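Local coordinates for OLD nuclease (Thermus scotoductus, PDB 6P74), which degrades linear and supercoiled double-stranded DNA as a metal-dependent exonuclease, nicks circular DNA, and hydrolyses ATP in a DNA-stimulated manner, at residues R56-Q59 with N63-T66; T88-T93 with T127-H132; I424-V429 with A465-E470; L483-N488 with P493-E498. All coordinates share one frame; numbering follows the deposited sequence.

Contact 1: residues R56-Q59 with N63-T66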
loop_
_atom_site.group_PDB
_atom_site.type_symbol
_atom_site.label_atom_id
_atom_site.label_comp_id
_atom_site.label_asym_id
_atom_site.label_seq_id
_atom_site.Cartn_x
_atom_site.Cartn_y
_atom_site.Cartn_z
ATOM N N ARG A 56 -4.526 -5.285 -7.427
ATOM C CA ARG A 56 -3.772 -4.467 -8.366
ATOM C C ARG A 56 -3.202 -5.389 -9.446
ATOM O O ARG A 56 -2.514 -6.370 -9.134
ATOM C CB ARG A 56 -2.665 -3.688 -7.642
ATOM C CG ARG A 56 -3.154 -2.871 -6.439
ATOM C CD ARG A 56 -2.056 -1.983 -5.841
ATOM N NE ARG A 56 -2.303 -0.558 -6.096
ATOM C CZ ARG A 56 -1.576 0.444 -5.594
ATOM N NH1 ARG A 56 -0.542 0.190 -4.795
ATOM N NH2 ARG A 56 -1.886 1.705 -5.888
ATOM N N ILE A 57 -3.519 -5.099 -10.701
ATOM C CA ILE A 57 -3.055 -5.878 -11.848
ATOM C C ILE A 57 -2.118 -4.992 -12.659
ATOM O O ILE A 57 -2.566 -3.982 -13.218
ATOM C CB ILE A 57 -4.217 -6.379 -12.719
ATOM C CG1 ILE A 57 -5.112 -7.333 -11.936
ATOM C CG2 ILE A 57 -3.695 -7.064 -13.968
ATOM C CD1 ILE A 57 -6.038 -6.637 -10.977
ATOM N N PRO A 58 -0.827 -5.350 -12.796
ATOM C CA PRO A 58 -0.264 -6.639 -12.381
ATOM C C PRO A 58 0.458 -6.665 -11.030
ATOM O O PRO A 58 0.972 -7.726 -10.660
ATOM C CB PRO A 58 0.735 -6.936 -13.503
ATOM C CG PRO A 58 1.118 -5.543 -14.073
ATOM C CD PRO A 58 0.177 -4.520 -13.486
ATOM N N GLN A 59 0.485 -5.537 -10.315
ATOM C CA GLN A 59 1.237 -5.389 -9.066
ATOM C C GLN A 59 1.138 -6.589 -8.119
ATOM O O GLN A 59 2.101 -6.913 -7.418
ATOM C CB GLN A 59 0.773 -4.126 -8.325
ATOM C CG GLN A 59 1.239 -2.792 -8.931
ATOM C CD GLN A 59 0.154 -2.077 -9.751
ATOM O OE1 GLN A 59 -0.596 -2.707 -10.505
ATOM N NE2 GLN A 59 0.071 -0.756 -9.601
ATOM N N ASN A 63 6.142 -11.541 -9.837
ATOM C CA ASN A 63 6.918 -11.005 -10.966
ATOM C C ASN A 63 6.066 -10.139 -11.900
ATOM O O ASN A 63 6.452 -9.899 -13.056
ATOM C CB ASN A 63 7.589 -12.124 -11.776
ATOM C CG ASN A 63 8.159 -13.226 -10.905
ATOM O OD1 ASN A 63 8.864 -12.966 -9.928
ATOM N ND2 ASN A 63 7.852 -14.473 -11.259
ATOM N N PHE A 64 4.918 -9.651 -11.415
ATOM C CA PHE A 64 3.927 -8.984 -12.263
ATOM C C PHE A 64 3.557 -9.871 -13.455
ATOM O O PHE A 64 3.347 -9.393 -14.572
ATOM C CB PHE A 64 4.421 -7.606 -12.746
ATOM C CG PHE A 64 4.529 -6.539 -11.658
ATOM C CD1 PHE A 64 4.402 -6.851 -10.309
ATOM C CD2 PHE A 64 4.760 -5.206 -12.008
ATOM C CE1 PHE A 64 4.509 -5.857 -9.331
ATOM C CE2 PHE A 64 4.865 -4.212 -11.039
ATOM C CZ PHE A 64 4.740 -4.538 -9.700
ATOM N N ASP A 65 3.475 -11.182 -13.213
ATOM C CA ASP A 65 3.355 -12.177 -14.278
ATOM C C ASP A 65 2.011 -12.123 -15.005
ATOM O O ASP A 65 1.951 -11.745 -16.181
ATOM C CB ASP A 65 3.580 -13.579 -13.708
ATOM C CG ASP A 65 4.075 -14.560 -14.748
ATOM O OD1 ASP A 65 3.441 -14.663 -15.814
ATOM O OD2 ASP A 65 5.107 -15.220 -14.504
ATOM N N THR A 66 0.934 -12.516 -14.323
ATOM C CA THR A 66 -0.456 -12.582 -14.778
ATOM C C THR A 66 -0.733 -13.780 -15.695
ATOM O O THR A 66 -1.898 -14.048 -15.981
ATOM C CB THR A 66 -0.963 -11.298 -15.477
ATOM O OG1 THR A 66 -0.511 -11.238 -16.843
ATOM C CG2 THR A 66 -0.545 -10.050 -14.708
#
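The ring of F64 lies over the backbone that joins P58 to Q59, in a surface loop of the ABC-type ATPase domain between helix 34-45 and strand 70-76. Q59 CA sits over one ring face, 3.8 Å from the centroid of the F64 ring and 29° off its normal, a CH-pi contact. The same face takes the P58 carbonyl carbon toward its rim and the Q59 backbone N over its centre. CG, anti to F64's carbonyl carbon (chi1 -69°), places the ring over the P58-Q59 peptide, and Q59 O comes within 3.3 Å of F64 CE1. P58, preceded by a cis peptide bond, offers its CB to F64 CB at 3.8 Å. A CA-H...O contact runs from F64 CA to P58 O over 3.6 Å. No hydrogen bond crosses between 56-59 and 63-66, so these contacts do the joining. In the homodimer this surface faces the second subunit: P58 packs on N30 of that subunit, and Q59 and F64 both pack on its G31, a residue of the P-loop assigned to ATP binding. I57 and T66 both touch F101 of strand 100-109, and the T66 methyl CG2 meets P58 CB at 3.6 Å.

Contact 2: residues T88-T93 with T127-H132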
loop_
_atom_site.group_PDB
_atom_site.type_symbol
_atom_site.label_atom_id
_atom_site.label_comp_id
_atom_site.label_asym_id
_atom_site.label_seq_id
_atom_site.Cartn_x
_atom_site.Cartn_y
_atom_site.Cartn_z
ATOM N N THR A 88 -15.877 -25.418 4.980
ATOM C CA THR A 88 -14.761 -25.299 5.913
ATOM C C THR A 88 -13.629 -24.424 5.378
ATOM O O THR A 88 -12.565 -24.359 6.007
ATOM C CB THR A 88 -14.222 -26.690 6.282
ATOM O OG1 THR A 88 -13.461 -27.223 5.191
ATOM C CG2 THR A 88 -15.377 -27.648 6.589
ATOM N N ALA A 89 -13.823 -23.749 4.247
ATOM C CA ALA A 89 -12.755 -22.927 3.691
ATOM C C ALA A 89 -13.298 -22.121 2.524
ATOM O O ALA A 89 -14.301 -22.484 1.912
ATOM C CB ALA A 89 -11.561 -23.773 3.234
ATOM N N PHE A 90 -12.616 -21.017 2.235
ATOM C CA PHE A 90 -12.871 -20.183 1.075
ATOM C C PHE A 90 -11.613 -20.139 0.225
ATOM O O PHE A 90 -10.503 -20.118 0.764
ATOM C CB PHE A 90 -13.251 -18.770 1.488
ATOM C CG PHE A 90 -14.418 -18.697 2.406
ATOM C CD1 PHE A 90 -15.477 -19.592 2.280
ATOM C CD2 PHE A 90 -14.489 -17.707 3.368
ATOM C CE1 PHE A 90 -16.577 -19.513 3.115
ATOM C CE2 PHE A 90 -15.594 -17.613 4.212
ATOM C CZ PHE A 90 -16.630 -18.517 4.093
ATOM N N ARG A 91 -11.779 -20.131 -1.101
ATOM C CA ARG A 91 -10.653 -20.031 -2.027
ATOM C C ARG A 91 -10.873 -18.847 -2.953
ATOM O O ARG A 91 -11.829 -18.839 -3.736
ATOM C CB ARG A 91 -10.451 -21.301 -2.855
ATOM C CG ARG A 91 -9.211 -21.191 -3.721
ATOM C CD ARG A 91 -9.224 -22.106 -4.914
ATOM N NE ARG A 91 -9.118 -23.506 -4.529
ATOM C CZ ARG A 91 -9.965 -24.451 -4.925
ATOM N NH1 ARG A 91 -10.976 -24.141 -5.733
ATOM N NH2 ARG A 91 -9.794 -25.707 -4.529
ATOM N N LEU A 92 -9.981 -17.855 -2.868
ATOM C CA LEU A 92 -10.062 -16.652 -3.682
ATOM C C LEU A 92 -9.060 -16.785 -4.818
ATOM O O LEU A 92 -7.861 -16.973 -4.576
ATOM C CB LEU A 92 -9.786 -15.395 -2.855
ATOM C CG LEU A 92 -9.877 -14.051 -3.596
ATOM C CD1 LEU A 92 -11.270 -13.818 -4.108
ATOM C CD2 LEU A 92 -9.454 -12.891 -2.695
ATOM N N THR A 93 -9.551 -16.717 -6.050
ATOM C CA THR A 93 -8.704 -16.835 -7.224
ATOM C C THR A 93 -8.787 -15.546 -8.022
ATOM O O THR A 93 -9.862 -14.956 -8.157
ATOM C CB THR A 93 -9.115 -18.024 -8.110
ATOM O OG1 THR A 93 -9.167 -19.226 -7.330
ATOM C CG2 THR A 93 -8.113 -18.210 -9.232
ATOM N N THR A 127 -23.231 -13.754 1.571
ATOM C CA THR A 127 -22.902 -12.753 2.584
ATOM C C THR A 127 -22.776 -13.380 3.968
ATOM O O THR A 127 -21.741 -13.253 4.634
ATOM C CB THR A 127 -23.974 -11.658 2.589
ATOM O OG1 THR A 127 -23.912 -10.915 1.365
ATOM C CG2 THR A 127 -23.781 -10.713 3.769
ATOM N N ASP A 128 -23.840 -14.039 4.432
ATOM C CA ASP A 128 -23.806 -14.656 5.754
ATOM C C ASP A 128 -22.628 -15.608 5.874
ATOM O O ASP A 128 -21.989 -15.691 6.928
ATOM C CB ASP A 128 -25.114 -15.400 6.023
ATOM C CG ASP A 128 -26.341 -14.537 5.774
ATOM O OD1 ASP A 128 -26.677 -13.697 6.643
ATOM O OD2 ASP A 128 -26.955 -14.691 4.695
ATOM N N MET A 129 -22.332 -16.334 4.796
ATOM C CA MET A 129 -21.268 -17.317 4.824
ATOM C C MET A 129 -19.914 -16.645 4.997
ATOM O O MET A 129 -19.107 -17.068 5.825
ATOM C CB MET A 129 -21.295 -18.154 3.549
ATOM C CG MET A 129 -20.238 -19.276 3.530
ATOM S SD MET A 129 -20.379 -20.317 2.055
ATOM C CE MET A 129 -21.758 -21.322 2.521
ATOM N N ARG A 130 -19.649 -15.585 4.235
ATOM C CA ARG A 130 -18.362 -14.920 4.367
ATOM C C ARG A 130 -18.254 -14.168 5.691
ATOM O O ARG A 130 -17.199 -14.200 6.332
ATOM C CB ARG A 130 -18.116 -13.976 3.194
ATOM C CG ARG A 130 -16.633 -13.626 3.020
ATOM C CD ARG A 130 -16.461 -12.533 1.992
ATOM N NE ARG A 130 -15.752 -11.397 2.565
ATOM C CZ ARG A 130 -16.349 -10.369 3.150
ATOM N NH1 ARG A 130 -17.672 -10.329 3.230
ATOM N NH2 ARG A 130 -15.629 -9.384 3.650
ATOM N N ASN A 131 -19.328 -13.487 6.121
ATOM C CA ASN A 131 -19.270 -12.780 7.396
ATOM C C ASN A 131 -19.061 -13.734 8.561
ATOM O O ASN A 131 -18.550 -13.321 9.611
ATOM C CB ASN A 131 -20.532 -11.965 7.623
ATOM C CG ASN A 131 -20.693 -10.839 6.612
ATOM O OD1 ASN A 131 -19.767 -10.519 5.860
ATOM N ND2 ASN A 131 -21.885 -10.236 6.584
ATOM N N HIS A 132 -19.446 -14.998 8.396
ATOM C CA HIS A 132 -19.117 -16.029 9.370
ATOM C C HIS A 132 -17.681 -15.887 9.858
ATOM O O HIS A 132 -17.417 -15.913 11.065
ATOM C CB HIS A 132 -19.330 -17.407 8.735
ATOM C CG HIS A 132 -18.882 -18.556 9.578
ATOM N ND1 HIS A 132 -19.405 -18.813 10.827
ATOM C CD2 HIS A 132 -17.974 -19.536 9.341
ATOM C CE1 HIS A 132 -18.829 -19.895 11.329
ATOM N NE2 HIS A 132 -17.965 -20.361 10.442
#
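Unusually, F90 reaches helix 127-132 with its ring edge against a backbone carbonyl: F90 CZ lies 3.4 Å from M129 O, and the oxygen stands near the plane of the ring, which would set the slightly positive hydrogens of the ring rim toward it. The side chain of M129 meets the same part of the ring, its CG 3.7 Å from F90 CE1. Its sulfur makes an oblique Met-aromatic contact, with M129 SD 5.3 Å from the centroid of the F90 ring and 69° off the normal. An extended start (chi1 -177°, chi2 176°) leaves SD alongside F90 CE1, and the bend at chi3 turns the methyl away from the ring. On the R130 side the ring touches backbone more than side chain, F90 CE2 being 3.9 Å from R130 CA. The R130 guanidinium leads off elsewhere, where NE is hydrogen-bonded to V44 O. F90 also meets F76 of strand 70-76 edge-to-face and packs on L105 of strand 100-109. All three touching residues are buried, and no hydrogen bond crosses between the segments. The contact is a helix-on-sheet packing, a short helix against one face of the antiparallel sheet of the ATPase domain's N-terminal region.

Contact 3: residues I424-V429 with A465-E470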
loop_
_atom_site.group_PDB
_atom_site.type_symbol
_atom_site.label_atom_id
_atom_site.label_comp_id
_atom_site.label_asym_id
_atom_site.label_seq_id
_atom_site.Cartn_x
_atom_site.Cartn_y
_atom_site.Cartn_z
ATOM N N ILE A 424 16.727 -21.756 12.299
ATOM C CA ILE A 424 17.661 -20.708 12.702
ATOM C C ILE A 424 19.028 -21.363 12.886
ATOM O O ILE A 424 19.127 -22.349 13.627
ATOM C CB ILE A 424 17.198 -20.016 13.988
ATOM C CG1 ILE A 424 15.773 -19.500 13.816
ATOM C CG2 ILE A 424 18.114 -18.877 14.341
ATOM C CD1 ILE A 424 15.016 -19.368 15.127
ATOM N N PRO A 425 20.072 -20.898 12.205
ATOM C CA PRO A 425 21.405 -21.460 12.443
ATOM C C PRO A 425 21.874 -21.106 13.841
ATOM O O PRO A 425 21.597 -20.014 14.345
ATOM C CB PRO A 425 22.282 -20.792 11.373
ATOM C CG PRO A 425 21.330 -20.200 10.408
ATOM C CD PRO A 425 20.103 -19.850 11.180
ATOM N N PHE A 426 22.593 -22.033 14.470
ATOM C CA PHE A 426 23.015 -21.812 15.845
ATOM C C PHE A 426 24.283 -22.608 16.135
ATOM O O PHE A 426 24.593 -23.588 15.458
ATOM C CB PHE A 426 21.910 -22.199 16.837
ATOM C CG PHE A 426 21.588 -23.667 16.826
ATOM C CD1 PHE A 426 20.670 -24.174 15.929
ATOM C CD2 PHE A 426 22.245 -24.542 17.679
ATOM C CE1 PHE A 426 20.395 -25.534 15.891
ATOM C CE2 PHE A 426 21.975 -25.890 17.660
ATOM C CZ PHE A 426 21.038 -26.391 16.762
ATOM N N VAL A 427 25.015 -22.165 17.156
ATOM C CA VAL A 427 26.086 -22.944 17.768
ATOM C C VAL A 427 25.807 -23.030 19.275
ATOM O O VAL A 427 25.331 -22.069 19.892
ATOM C CB VAL A 427 27.467 -22.317 17.462
ATOM C CG1 VAL A 427 28.588 -23.017 18.230
ATOM C CG2 VAL A 427 27.754 -22.337 15.951
ATOM N N VAL A 428 26.068 -24.192 19.861
ATOM C CA VAL A 428 25.984 -24.391 21.302
ATOM C C VAL A 428 27.399 -24.462 21.891
ATOM O O VAL A 428 28.265 -25.184 21.372
ATOM C CB VAL A 428 25.214 -25.677 21.647
ATOM C CG1 VAL A 428 25.092 -25.793 23.141
ATOM C CG2 VAL A 428 23.839 -25.707 20.980
ATOM N N VAL A 429 27.626 -23.760 23.003
ATOM C CA VAL A 429 28.782 -24.022 23.864
ATOM C C VAL A 429 28.262 -24.263 25.268
ATOM O O VAL A 429 27.452 -23.479 25.771
ATOM C CB VAL A 429 29.809 -22.870 23.906
ATOM C CG1 VAL A 429 31.204 -23.419 24.166
ATOM C CG2 VAL A 429 29.748 -22.016 22.672
ATOM N N ALA A 465 22.251 -34.876 21.027
ATOM C CA ALA A 465 21.236 -35.518 20.203
ATOM C C ALA A 465 20.366 -34.489 19.488
ATOM O O ALA A 465 20.063 -34.648 18.302
ATOM C CB ALA A 465 20.369 -36.446 21.061
ATOM N N CYS A 466 19.952 -33.424 20.174
ATOM C CA CYS A 466 19.085 -32.506 19.449
ATOM C C CYS A 466 19.887 -31.547 18.572
ATOM O O CYS A 466 19.485 -31.281 17.438
ATOM C CB CYS A 466 18.166 -31.752 20.402
ATOM S SG CYS A 466 18.976 -30.945 21.824
ATOM N N ALA A 467 21.034 -31.045 19.044
ATOM C CA ALA A 467 21.757 -30.068 18.233
ATOM C C ALA A 467 22.524 -30.708 17.084
ATOM O O ALA A 467 22.684 -30.078 16.028
ATOM C CB ALA A 467 22.707 -29.248 19.114
ATOM N N GLY A 468 22.977 -31.953 17.234
ATOM C CA GLY A 468 23.980 -32.499 16.333
ATOM C C GLY A 468 25.326 -32.180 16.983
ATOM O O GLY A 468 25.443 -31.188 17.726
ATOM N N ALA A 469 26.347 -33.007 16.711
ATOM C CA ALA A 469 27.607 -32.876 17.424
ATOM C C ALA A 469 28.374 -31.774 16.717
ATOM O O ALA A 469 29.135 -31.047 17.362
ATOM C CB ALA A 469 28.423 -34.171 17.440
ATOM N N GLU A 470 28.180 -31.625 15.403
ATOM C CA GLU A 470 28.909 -30.629 14.639
ATOM C C GLU A 470 28.555 -29.205 15.036
ATOM O O GLU A 470 29.259 -28.274 14.625
ATOM C CB GLU A 470 28.677 -30.849 13.135
ATOM C CG GLU A 470 27.326 -30.392 12.596
ATOM C CD GLU A 470 26.172 -31.320 12.952
ATOM O OE1 GLU A 470 26.404 -32.418 13.499
ATOM O OE2 GLU A 470 25.011 -30.934 12.678
#
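F426 carries most of the contact that 424-429 makes with the end of helix 443-467. Before it, I424 and P425 lead into strand 426-431, and the carbonyl oxygen I424 O lies in the plane of the F426 ring at its edge. The aromatic side chain leaves the strand with CG between its backbone N and carbonyl carbon (chi1 65°), which turns the ring across toward A467. There the methyl comes to the ring edge, in its plane: A467 CB is 3.7 Å from F426 CE2. The neighbouring ring atom F426 CZ lies 4.0 Å from A467 CA, so that the ring rim rests on both CA and CB of A467. Past V427, V428 returns to the A467 side. Its CG2, anti to the carbonyl carbon, approaches A467 CB at 4.2 Å, a looser touch than that of the ring. One methyl thus meets two strand residues, with V428 CA and A467 CA 7.7 Å apart. At G468 the chain leaves the helix with positive phi and heads for strand 472-475. Strand 426-431 runs between strands 372-376 and 472-475 in the parallel sheet of the Toprim domain; V427 and V429 pack on helix 513-523 across the sheet, while helix 409-422 lies beside F426, V428 and C466 on the face where A467 sits.

Contact 4: residues L483-N488 with P493-E498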
loop_
_atom_site.group_PDB
_atom_site.type_symbol
_atom_site.label_atom_id
_atom_site.label_comp_id
_atom_site.label_asym_id
_atom_site.label_seq_id
_atom_site.Cartn_x
_atom_site.Cartn_y
_atom_site.Cartn_z
ATOM N N LEU A 483 39.279 -20.685 32.745
ATOM C CA LEU A 483 39.702 -19.326 33.050
ATOM C C LEU A 483 40.536 -19.219 34.323
ATOM O O LEU A 483 41.140 -18.167 34.547
ATOM C CB LEU A 483 38.495 -18.380 33.176
ATOM C CG LEU A 483 37.708 -18.096 31.891
ATOM C CD1 LEU A 483 36.475 -17.248 32.214
ATOM C CD2 LEU A 483 38.563 -17.462 30.782
ATOM N N GLY A 484 40.580 -20.266 35.152
ATOM C CA GLY A 484 41.210 -20.191 36.458
ATOM C C GLY A 484 40.489 -19.306 37.446
ATOM O O GLY A 484 41.054 -18.944 38.482
ATOM N N ILE A 485 39.263 -18.970 37.167
ATOM C CA ILE A 485 38.529 -17.950 37.899
ATOM C C ILE A 485 37.826 -18.610 39.080
ATOM O O ILE A 485 37.341 -19.747 38.983
ATOM C CB ILE A 485 37.542 -17.245 36.945
ATOM C CG1 ILE A 485 37.148 -15.858 37.448
ATOM C CG2 ILE A 485 36.313 -18.100 36.716
ATOM C CD1 ILE A 485 36.430 -15.050 36.377
ATOM N N GLY A 486 37.786 -17.908 40.210
ATOM C CA GLY A 486 37.151 -18.453 41.393
ATOM C C GLY A 486 35.658 -18.676 41.257
ATOM O O GLY A 486 35.054 -18.372 40.218
ATOM N N ARG A 487 35.047 -19.226 42.310
ATOM C CA ARG A 487 33.594 -19.359 42.323
ATOM C C ARG A 487 32.938 -18.009 42.582
ATOM O O ARG A 487 31.968 -17.641 41.907
ATOM C CB ARG A 487 33.177 -20.394 43.372
ATOM C CG ARG A 487 31.717 -20.838 43.317
ATOM C CD ARG A 487 31.425 -21.781 42.153
ATOM N NE ARG A 487 31.049 -21.071 40.929
ATOM C CZ ARG A 487 30.339 -21.604 39.934
ATOM N NH1 ARG A 487 30.047 -20.879 38.861
ATOM N NH2 ARG A 487 29.906 -22.858 40.008
ATOM N N ASN A 488 33.469 -17.250 43.548
ATOM C CA ASN A 488 33.021 -15.884 43.787
ATOM C C ASN A 488 32.882 -15.095 42.488
ATOM O O ASN A 488 31.808 -14.570 42.168
ATOM C CB ASN A 488 34.008 -15.174 44.723
ATOM C CG ASN A 488 34.020 -13.657 44.526
ATOM O OD1 ASN A 488 34.695 -13.136 43.634
ATOM N ND2 ASN A 488 33.272 -12.945 45.363
ATOM N N PRO A 493 31.898 -9.296 35.507
ATOM C CA PRO A 493 32.409 -9.015 34.154
ATOM C C PRO A 493 33.842 -8.510 34.126
ATOM O O PRO A 493 34.619 -8.982 33.286
ATOM C CB PRO A 493 31.416 -7.969 33.616
ATOM C CG PRO A 493 30.154 -8.224 34.378
ATOM C CD PRO A 493 30.595 -8.648 35.754
ATOM N N TYR A 494 34.220 -7.575 35.015
ATOM C CA TYR A 494 35.577 -7.035 34.991
ATOM C C TYR A 494 36.617 -8.116 35.249
ATOM O O TYR A 494 37.708 -8.084 34.669
ATOM C CB TYR A 494 35.722 -5.903 36.005
ATOM C CG TYR A 494 34.995 -4.640 35.595
ATOM C CD1 TYR A 494 34.802 -4.322 34.246
ATOM C CD2 TYR A 494 34.486 -3.763 36.559
ATOM C CE1 TYR A 494 34.128 -3.158 33.873
ATOM C CE2 TYR A 494 33.813 -2.600 36.198
ATOM C CZ TYR A 494 33.638 -2.302 34.859
ATOM O OH TYR A 494 32.967 -1.146 34.522
ATOM N N ARG A 495 36.305 -9.079 36.118
ATOM C CA ARG A 495 37.216 -10.198 36.342
ATOM C C ARG A 495 37.323 -11.086 35.104
ATOM O O ARG A 495 38.423 -11.485 34.700
ATOM C CB ARG A 495 36.762 -11.007 37.556
ATOM C CG ARG A 495 37.769 -12.057 37.990
ATOM C CD ARG A 495 39.165 -11.426 38.099
ATOM N NE ARG A 495 40.246 -12.413 38.049
ATOM C CZ ARG A 495 41.530 -12.110 37.856
ATOM N NH1 ARG A 495 41.896 -10.843 37.690
ATOM N NH2 ARG A 495 42.450 -13.070 37.824
ATOM N N ILE A 496 36.192 -11.416 34.487
ATOM C CA ILE A 496 36.242 -12.232 33.282
ATOM C C ILE A 496 37.018 -11.510 32.195
ATOM O O ILE A 496 37.843 -12.108 31.496
ATOM C CB ILE A 496 34.824 -12.585 32.810
ATOM C CG1 ILE A 496 34.174 -13.554 33.796
ATOM C CG2 ILE A 496 34.880 -13.182 31.403
ATOM C CD1 ILE A 496 32.659 -13.605 33.712
ATOM N N ALA A 497 36.756 -10.216 32.027
ATOM C CA ALA A 497 37.383 -9.474 30.944
ATOM C C ALA A 497 38.894 -9.429 31.113
ATOM O O ALA A 497 39.638 -9.618 30.143
ATOM C CB ALA A 497 36.815 -8.054 30.873
ATOM N N GLU A 498 39.378 -9.171 32.328
ATOM C CA GLU A 498 40.818 -9.034 32.447
ATOM C C GLU A 498 41.524 -10.373 32.276
ATOM O O GLU A 498 42.619 -10.418 31.700
ATOM C CB GLU A 498 41.207 -8.339 33.755
ATOM C CG GLU A 498 40.772 -8.944 35.066
ATOM C CD GLU A 498 41.090 -7.998 36.235
ATOM O OE1 GLU A 498 40.728 -6.798 36.144
ATOM O OE2 GLU A 498 41.721 -8.438 37.231
#
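I485 packs closely against helix 493-501: its terminal methyl CD1 lies 3.7 Å from R495 CG and also 3.7 Å from I496 CG1, touching two successive residues of the helix. CG1 of I485 is anti to the backbone N (chi1 -158°) and CD1 continues the extension, so the branch reaches straight to the helix. It lies alongside the start of the R495 side chain, the two heading opposite ways, and crosses the I496 side chain at a slant. L483 makes a slighter touch, its CD1 4.4 Å from I496 CG2, and turns further to I499 and L500. Between these two residues G484 closes helix 479-483 in a Schellman motif; its positive phi turns the chain, and I485 then meets the same helix as L483. This turn belongs to the Toprim domain, close to the metal-binding E480. Toward solvent the contact opens out. R495 bends at chi2 (49°), and its guanidinium leaves I485 and lies near E498, in a pairing modelled too short to be trusted in detail. On the loop side R487, assigned to the active site as stabilising the transition state or protonating the leaving group, makes no contact with 493-498. Its NH1 instead forms a salt bridge with OE2 of E480, which also binds the samarium ion.

Overall arrangement
The four contacts fall into two pairs, contacts 1 and 2 in the ATPase domain and contacts 3 and 4 in the Toprim domain. Contacts 2 and 4 lie on opposite sides of the chain's centre, their own centres about 63 Å apart. Contacts 2 and 3 are buried, and in each a phenylalanine of a sheet strand meets a helix, once edge-on to a carbonyl with a methionine sulfur oblique to the ring, once edge-on to an alanine methyl. Contact 1 is a loop surface facing the second subunit, where a ring face lies on backbone. Contact 4 is partly buried, with aliphatic packing bordered by charged groups near the metal site. None has a hydrogen bond between its segments.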